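Local coordinates for protein glucose-6-phosphate dehydrogenase (Trypanosoma cruzi, PDB 5AQ1) that catalyses the NADP-dependent oxidation of glucose 6-phosphate, the first step of the pentose phosphate pathway, at residues F146-P151 against L177-P182; L172-L177 against E448-N453. All blocks are in the same frame, centred on the assembly; numbering follows the deposited sequence.

In the fold
Both contacts use strand 175-179, and L177 belongs to both. Contact 1 is fully buried. It joins this strand to its neighbour 143-148 within the parallel sheet of the Rossmann-type coenzyme domain, and its loops run on to NADPH and glucose 6-phosphate. Contact 2 is only partly buried. It sits near the start of the strand, with its centre about 15 Å from that of contact 1, and ties the coenzyme domain to the end of helix 441-451, which belongs to the C-terminal family region. Strand pairing and apolar side chains dominate contact 1, whereas contact 2 rests on an arginine and helix carbonyls. The two meet directly where I178 packs on A449.

Contact 1. Residues F146-P151 against L177-P182; sequences FYLALP and LIVEKP. With NDP (NADPH dihydro-nicotinamide-adenine-dinucleotide phosphate), chain G; BG6 (6-O-phosphono-beta-D-glucopyranose), chain F.
Y147 OH donates a hydrogen bond to E180 OE2 (2.7 Å), meeting it nearly along its C-O axis, with ring and carboxylate planes 21° apart. E180 CB lies 3.5 Å from NADPH O4D in the nicotinamide ribose. CG passes the same oxygen and the carbonyl O of L148. The chain then bends at chi2 (-83°), which sends the carboxylate back to Y147. OE1 faces the nicotinamide at C6N. OE2 is also hydrogen-bonded to Y442 OH of helix 441-451, so two tyrosines hold this oxygen. I178 CG2 lies over one face of the Y147 ring as a CH-pi contact, 3.7 Å from the ring centroid.

This is one beta-alpha-beta crossover of the Rossmann-type domain: strands 143-148 and 175-179 run parallel, linked through helix 155-165. I178 N bonds F146 O and L148 N bonds I178 O, each at 2.9 Å. On the other sheet face, L177 CD1 packs against L148 CD1 and F146 CB. Past the strand ends, L150 O accepts a hydrogen bond from NADPH O3D (2.6 Å), and K181 O, just before the cis peptide to P182, accepts one from O2D (2.7 Å). K181 NZ donates a hydrogen bond to O2 of glucose 6-phosphate (3.1 Å).

Contact 2. Residues L172-L177 against E448-N453; sequences LGWVRL and EALLGN
R176 NH1 sits between two carbonyl oxygens at the end of helix 441-451. It donates to A449 O at 2.8 Å, and more weakly to L450 O at 2.9 Å. Neither bond is straight; the one to A449 bends to 132° at the hydrogen. NH1 lies in the carbonyl plane of A449. A449 O, however, is tilted 31° out of the guanidinium plane, while L450 O lies near that plane, at the edge of the group. The arginine chain is extended from CG to NE, and this carries the guanidinium from the strand across to the helix end.

The helix ends here in a Schellman motif. G452, with positive phi, is its C-prime residue. N453 N bonds E448 O, and G452 N makes a weak bond to A449 O, which thus serves both the motif and R176. Carbonyls at a helix C-terminus carry the negative end of the helix dipole, so the positive guanidinium is probably well placed there.

The flat group is also packed on both faces. G452 CA lies 3.2 Å above one face, offset toward its rim. The W174 indole covers the opposite face, with R176 CZ 3.4 Å above the ring plane. W174 CG stands between the backbone N and the carbonyl carbon (chi1 45°), which brings the ring over the guanidinium. The indole also reaches the helix itself: CH2 meets L450 CD2 at 4.2 Å, the two side chains crossing at about a right angle. Both W174 and L450 touch L33 of strand 33-38. A449 and R176 both touch F207 of strand 206-208.

Contact 1. Residues F146-P151 against L177-P182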
loop_
_atom_site.group_PDB
_atom_site.type_symbol
_atom_site.label_atom_id
_atom_site.label_comp_id
_atom_site.label_asym_id
_atom_site.label_seq_id
_atom_site.Cartn_x
_atom_site.Cartn_y
_atom_site.Cartn_z
ATOM N N PHE B 146 -32.331 35.699 -4.113
ATOM C CA PHE B 146 -32.950 35.770 -5.430
ATOM C C PHE B 146 -32.764 34.440 -6.145
ATOM O O PHE B 146 -31.635 34.037 -6.420
ATOM C CB PHE B 146 -32.330 36.900 -6.255
ATOM C CG PHE B 146 -32.583 38.270 -5.688
ATOM C CD1 PHE B 146 -33.822 38.872 -5.833
ATOM C CD2 PHE B 146 -31.583 38.960 -5.017
ATOM C CE1 PHE B 146 -34.064 40.133 -5.313
ATOM C CE2 PHE B 146 -31.817 40.221 -4.496
ATOM C CZ PHE B 146 -33.060 40.808 -4.642
ATOM N N TYR B 147 -33.873 33.756 -6.423
ATOM C CA TYR B 147 -33.848 32.513 -7.193
ATOM C C TYR B 147 -34.200 32.822 -8.646
ATOM O O TYR B 147 -35.326 33.220 -8.940
ATOM C CB TYR B 147 -34.835 31.488 -6.619
ATOM C CG TYR B 147 -34.508 30.054 -6.997
ATOM C CD1 TYR B 147 -34.519 29.638 -8.331
ATOM C CD2 TYR B 147 -34.189 29.109 -6.023
ATOM C CE1 TYR B 147 -34.218 28.333 -8.682
ATOM C CE2 TYR B 147 -33.889 27.800 -6.366
ATOM C CZ TYR B 147 -33.903 27.420 -7.697
ATOM O OH TYR B 147 -33.607 26.126 -8.047
ATOM N N LEU B 148 -33.242 32.623 -9.549
ATOM C CA LEU B 148 -33.457 32.907 -10.966
ATOM C C LEU B 148 -33.904 31.654 -11.707
ATOM O O LEU B 148 -33.084 30.947 -12.293
ATOM C CB LEU B 148 -32.193 33.496 -11.602
ATOM C CG LEU B 148 -32.006 35.005 -11.418
ATOM C CD1 LEU B 148 -31.935 35.388 -9.949
ATOM C CD2 LEU B 148 -30.759 35.474 -12.142
ATOM N N ALA B 149 -35.208 31.389 -11.672
ATOM C CA ALA B 149 -35.810 30.268 -12.398
ATOM C C ALA B 149 -36.268 30.726 -13.782
ATOM O O ALA B 149 -37.453 30.665 -14.107
ATOM C CB ALA B 149 -36.983 29.703 -11.607
ATOM N N LEU B 150 -35.306 31.171 -14.589
ATOM C CA LEU B 150 -35.569 31.846 -15.860
ATOM C C LEU B 150 -34.758 31.209 -16.992
ATOM O O LEU B 150 -33.773 30.524 -16.729
ATOM C CB LEU B 150 -35.167 33.317 -15.741
ATOM C CG LEU B 150 -35.880 34.148 -14.672
ATOM C CD1 LEU B 150 -35.098 35.419 -14.379
ATOM C CD2 LEU B 150 -37.299 34.479 -15.106
ATOM N N PRO B 151 -35.153 31.452 -18.258
ATOM C CA PRO B 151 -34.336 30.981 -19.388
ATOM C C PRO B 151 -32.998 31.726 -19.501
ATOM O O PRO B 151 -32.890 32.855 -19.024
ATOM C CB PRO B 151 -35.204 31.282 -20.622
ATOM C CG PRO B 151 -36.550 31.662 -20.111
ATOM C CD PRO B 151 -36.378 32.140 -18.704
ATOM N N LEU B 177 -27.597 34.857 -4.902
ATOM C CA LEU B 177 -28.207 34.551 -6.190
ATOM C C LEU B 177 -28.133 33.055 -6.447
ATOM O O LEU B 177 -27.042 32.500 -6.546
ATOM C CB LEU B 177 -27.457 35.268 -7.316
ATOM C CG LEU B 177 -27.858 36.694 -7.696
ATOM C CD1 LEU B 177 -29.091 36.686 -8.588
ATOM C CD2 LEU B 177 -28.079 37.560 -6.465
ATOM N N ILE B 178 -29.286 32.408 -6.562
ATOM C CA ILE B 178 -29.333 31.034 -7.030
ATOM C C ILE B 178 -29.611 31.061 -8.534
ATOM O O ILE B 178 -30.615 31.623 -8.980
ATOM C CB ILE B 178 -30.386 30.203 -6.273
ATOM C CG1 ILE B 178 -29.955 30.026 -4.814
ATOM C CG2 ILE B 178 -30.554 28.838 -6.921
ATOM C CD1 ILE B 178 -31.041 29.494 -3.901
ATOM N N VAL B 179 -28.712 30.455 -9.307
ATOM C CA VAL B 179 -28.783 30.488 -10.768
ATOM C C VAL B 179 -28.747 29.070 -11.341
ATOM O O VAL B 179 -28.110 28.182 -10.775
ATOM C CB VAL B 179 -27.649 31.353 -11.366
ATOM C CG1 VAL B 179 -27.724 32.768 -10.820
ATOM C CG2 VAL B 179 -26.280 30.771 -11.064
ATOM N N GLU B 180 -29.437 28.869 -12.462
ATOM C CA GLU B 180 -29.616 27.543 -13.051
ATOM C C GLU B 180 -28.874 27.394 -14.377
ATOM O O GLU B 180 -28.576 28.381 -15.050
ATOM C CB GLU B 180 -31.105 27.273 -13.273
ATOM C CG GLU B 180 -31.911 27.049 -12.000
ATOM C CD GLU B 180 -31.833 25.623 -11.464
ATOM O OE1 GLU B 180 -31.488 24.690 -12.228
ATOM O OE2 GLU B 180 -32.148 25.438 -10.268
ATOM N N LYS B 181 -28.593 26.146 -14.747
ATOM C CA LYS B 181 -27.961 25.828 -16.030
ATOM C C LYS B 181 -29.002 26.007 -17.144
ATOM O O LYS B 181 -30.190 26.050 -16.851
ATOM C CB LYS B 181 -27.386 24.402 -16.000
ATOM C CG LYS B 181 -28.399 23.274 -16.132
ATOM C CD LYS B 181 -27.707 21.926 -15.976
ATOM C CE LYS B 181 -28.683 20.762 -16.082
ATOM N NZ LYS B 181 -29.024 20.406 -17.487
ATOM N N PRO B 182 -28.594 26.113 -18.410
ATOM C CA PRO B 182 -27.208 26.004 -18.874
ATOM C C PRO B 182 -26.340 27.213 -18.547
ATOM O O PRO B 182 -26.840 28.341 -18.513
ATOM C CB PRO B 182 -27.370 25.896 -20.392
ATOM C CG PRO B 182 -28.611 26.669 -20.683
ATOM C CD PRO B 182 -29.523 26.424 -19.511
HETATM P PA NDP G . -39.621 27.977 -18.553
HETATM O O1A NDP G . -39.506 27.792 -20.049
HETATM O O2A NDP G . -40.771 27.330 -17.804
HETATM O O5B NDP G . -39.582 29.559 -18.276
HETATM C C5B NDP G . -39.655 30.045 -16.940
HETATM C C4B NDP G . -40.453 31.341 -16.885
HETATM O O4B NDP G . -39.673 32.371 -17.499
HETATM C C3B NDP G . -41.790 31.300 -17.623
HETATM O O3B NDP G . -42.900 31.008 -16.767
HETATM C C2B NDP G . -41.912 32.690 -18.203
HETATM O O2B NDP G . -42.594 33.537 -17.283
HETATM C C1B NDP G . -40.482 33.173 -18.364
HETATM N N9A NDP G . -40.064 33.057 -19.786
HETATM C C8A NDP G . -40.161 31.968 -20.584
HETATM N N7A NDP G . -39.686 32.236 -21.827
HETATM C C5A NDP G . -39.278 33.518 -21.832
HETATM C C6A NDP G . -38.675 34.447 -22.812
HETATM N N6A NDP G . -38.410 34.030 -24.073
HETATM N N1A NDP G . -38.398 35.714 -22.406
HETATM C C2A NDP G . -38.657 36.140 -21.152
HETATM N N3A NDP G . -39.205 35.343 -20.213
HETATM C C4A NDP G . -39.530 34.054 -20.487
HETATM O O3 NDP G . -38.222 27.573 -17.859
HETATM P PN NDP G . -38.086 26.396 -16.765
HETATM O O1N NDP G . -38.893 26.721 -15.533
HETATM O O2N NDP G . -38.299 25.074 -17.470
HETATM O O5D NDP G . -36.531 26.517 -16.377
HETATM C C5D NDP G . -36.008 27.659 -15.701
HETATM C C4D NDP G . -34.487 27.566 -15.655
HETATM O O4D NDP G . -34.090 26.384 -14.951
HETATM C C3D NDP G . -33.897 27.463 -17.050
HETATM O O3D NDP G . -32.702 28.245 -17.139
HETATM C C2D NDP G . -33.588 25.990 -17.227
HETATM O O2D NDP G . -32.502 25.775 -18.141
HETATM C C1D NDP G . -33.298 25.538 -15.796
HETATM N N1N NDP G . -33.584 24.106 -15.608
HETATM C C2N NDP G . -34.844 23.678 -15.425
HETATM C C3N NDP G . -35.142 22.329 -15.254
HETATM C C7N NDP G . -36.559 21.877 -15.045
HETATM O O7N NDP G . -36.764 20.923 -14.309
HETATM N N7N NDP G . -37.568 22.503 -15.657
HETATM C C4N NDP G . -34.047 21.289 -15.267
HETATM C C5N NDP G . -32.732 21.884 -15.476
HETATM C C6N NDP G . -32.555 23.252 -15.633
HETATM P P2B NDP G . -43.352 34.888 -17.721
HETATM O O1X NDP G . -43.662 34.738 -19.191
HETATM O O2X NDP G . -44.573 34.853 -16.831
HETATM O O3X NDP G . -42.367 35.995 -17.418
HETATM C C1 BG6 F . -31.926 18.034 -15.736
HETATM C C2 BG6 F . -31.699 17.766 -17.222
HETATM O O1 BG6 F . -30.874 18.855 -15.212
HETATM O O5 BG6 F . -31.953 16.795 -15.022
HETATM C C3 BG6 F . -32.788 16.842 -17.743
HETATM O O2 BG6 F . -31.700 18.994 -17.958
HETATM C C4 BG6 F . -32.779 15.569 -16.912
HETATM O O3 BG6 F . -32.592 16.522 -19.124
HETATM C C5 BG6 F . -33.001 15.918 -15.446
HETATM O O4 BG6 F . -33.796 14.684 -17.385
HETATM C C6 BG6 F . -33.031 14.665 -14.575
HETATM O O6 BG6 F . -33.047 15.015 -13.191
HETATM P P BG6 F . -33.424 13.909 -12.085
HETATM O O1P BG6 F . -32.467 12.767 -12.340
HETATM O O2P BG6 F . -33.181 14.594 -10.769
HETATM O O3P BG6 F . -34.872 13.598 -12.379
#

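Contact 2. Residues L172-L177 against E448-N453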
loop_
_atom_site.group_PDB
_atom_site.type_symbol
_atom_site.label_atom_id
_atom_site.label_comp_id
_atom_site.label_asym_id
_atom_site.label_seq_id
_atom_site.Cartn_x
_atom_site.Cartn_y
_atom_site.Cartn_z
ATOM N N LEU B 172 -26.993 45.932 6.279
ATOM C CA LEU B 172 -28.370 45.560 6.588
ATOM C C LEU B 172 -28.759 44.128 6.190
ATOM O O LEU B 172 -29.900 43.719 6.410
ATOM C CB LEU B 172 -29.325 46.556 5.923
ATOM C CG LEU B 172 -29.194 48.013 6.376
ATOM C CD1 LEU B 172 -30.239 48.858 5.671
ATOM C CD2 LEU B 172 -29.337 48.148 7.885
ATOM N N GLY B 173 -27.826 43.372 5.613
ATOM C CA GLY B 173 -28.087 41.977 5.241
ATOM C C GLY B 173 -27.330 41.553 4.002
ATOM O O GLY B 173 -26.745 42.385 3.311
ATOM N N TRP B 174 -27.346 40.253 3.721
ATOM C CA TRP B 174 -26.662 39.713 2.544
ATOM C C TRP B 174 -27.601 39.559 1.351
ATOM O O TRP B 174 -28.822 39.580 1.499
ATOM C CB TRP B 174 -25.955 38.375 2.841
ATOM C CG TRP B 174 -26.735 37.341 3.633
ATOM C CD1 TRP B 174 -26.516 36.981 4.932
ATOM C CD2 TRP B 174 -27.821 36.515 3.169
ATOM N NE1 TRP B 174 -27.398 35.996 5.309
ATOM C CE2 TRP B 174 -28.211 35.693 4.248
ATOM C CE3 TRP B 174 -28.506 36.400 1.953
ATOM C CZ2 TRP B 174 -29.263 34.770 4.151
ATOM C CZ3 TRP B 174 -29.548 35.476 1.856
ATOM C CH2 TRP B 174 -29.914 34.678 2.951
ATOM N N VAL B 175 -27.007 39.430 0.169
ATOM C CA VAL B 175 -27.732 39.078 -1.042
ATOM C C VAL B 175 -27.096 37.833 -1.649
ATOM O O VAL B 175 -25.879 37.771 -1.810
ATOM C CB VAL B 175 -27.701 40.206 -2.085
ATOM C CG1 VAL B 175 -28.560 39.837 -3.289
ATOM C CG2 VAL B 175 -28.176 41.514 -1.475
ATOM N N ARG B 176 -27.922 36.844 -1.973
ATOM C CA ARG B 176 -27.450 35.623 -2.615
ATOM C C ARG B 176 -28.280 35.309 -3.854
ATOM O O ARG B 176 -29.500 35.488 -3.857
ATOM C CB ARG B 176 -27.471 34.456 -1.627
ATOM C CG ARG B 176 -26.388 34.569 -0.567
ATOM C CD ARG B 176 -26.567 33.584 0.575
ATOM N NE ARG B 176 -25.725 33.956 1.710
ATOM C CZ ARG B 176 -25.875 33.516 2.959
ATOM N NH1 ARG B 176 -26.844 32.661 3.279
ATOM N NH2 ARG B 176 -25.047 33.944 3.908
ATOM N N LEU B 177 -27.597 34.857 -4.902
ATOM C CA LEU B 177 -28.207 34.551 -6.190
ATOM C C LEU B 177 -28.133 33.055 -6.447
ATOM O O LEU B 177 -27.042 32.500 -6.546
ATOM C CB LEU B 177 -27.457 35.268 -7.316
ATOM C CG LEU B 177 -27.858 36.694 -7.696
ATOM C CD1 LEU B 177 -29.091 36.686 -8.588
ATOM C CD2 LEU B 177 -28.079 37.560 -6.465
ATOM N N GLU B 448 -28.983 25.054 2.214
ATOM C CA GLU B 448 -27.557 25.346 2.311
ATOM C C GLU B 448 -27.207 26.749 1.786
ATOM O O GLU B 448 -26.288 27.393 2.300
ATOM C CB GLU B 448 -26.747 24.265 1.589
ATOM C CG GLU B 448 -26.746 22.933 2.327
ATOM C CD GLU B 448 -26.342 21.761 1.454
ATOM O OE1 GLU B 448 -25.600 21.967 0.472
ATOM O OE2 GLU B 448 -26.766 20.621 1.752
ATOM N N ALA B 449 -27.939 27.216 0.774
ATOM C CA ALA B 449 -27.797 28.591 0.286
ATOM C C ALA B 449 -28.202 29.606 1.360
ATOM O O ALA B 449 -27.558 30.645 1.509
ATOM C CB ALA B 449 -28.622 28.800 -0.974
ATOM N N LEU B 450 -29.257 29.295 2.110
ATOM C CA LEU B 450 -29.696 30.152 3.211
ATOM C C LEU B 450 -28.702 30.161 4.363
ATOM O O LEU B 450 -28.537 31.178 5.032
ATOM C CB LEU B 450 -31.073 29.716 3.723
ATOM C CG LEU B 450 -32.241 29.951 2.761
ATOM C CD1 LEU B 450 -33.475 29.192 3.222
ATOM C CD2 LEU B 450 -32.543 31.438 2.622
ATOM N N LEU B 451 -28.048 29.026 4.599
ATOM C CA LEU B 451 -27.005 28.951 5.621
ATOM C C LEU B 451 -25.695 29.595 5.164
ATOM O O LEU B 451 -24.836 29.894 5.987
ATOM C CB LEU B 451 -26.757 27.498 6.038
ATOM C CG LEU B 451 -27.893 26.805 6.802
ATOM C CD1 LEU B 451 -27.530 25.349 7.064
ATOM C CD2 LEU B 451 -28.227 27.524 8.105
ATOM N N GLY B 452 -25.536 29.796 3.858
ATOM C CA GLY B 452 -24.342 30.439 3.316
ATOM C C GLY B 452 -23.206 29.472 3.038
ATOM O O GLY B 452 -22.066 29.898 2.851
ATOM N N ASN B 453 -23.525 28.176 2.991
ATOM C CA ASN B 453 -22.558 27.129 2.708
ATOM C C ASN B 453 -22.492 26.848 1.208
ATOM O O ASN B 453 -23.435 26.309 0.625
ATOM C CB ASN B 453 -22.931 25.854 3.468
ATOM C CG ASN B 453 -21.957 24.715 3.232
ATOM O OD1 ASN B 453 -20.949 24.869 2.545
ATOM N ND2 ASN B 453 -22.260 23.557 3.805
#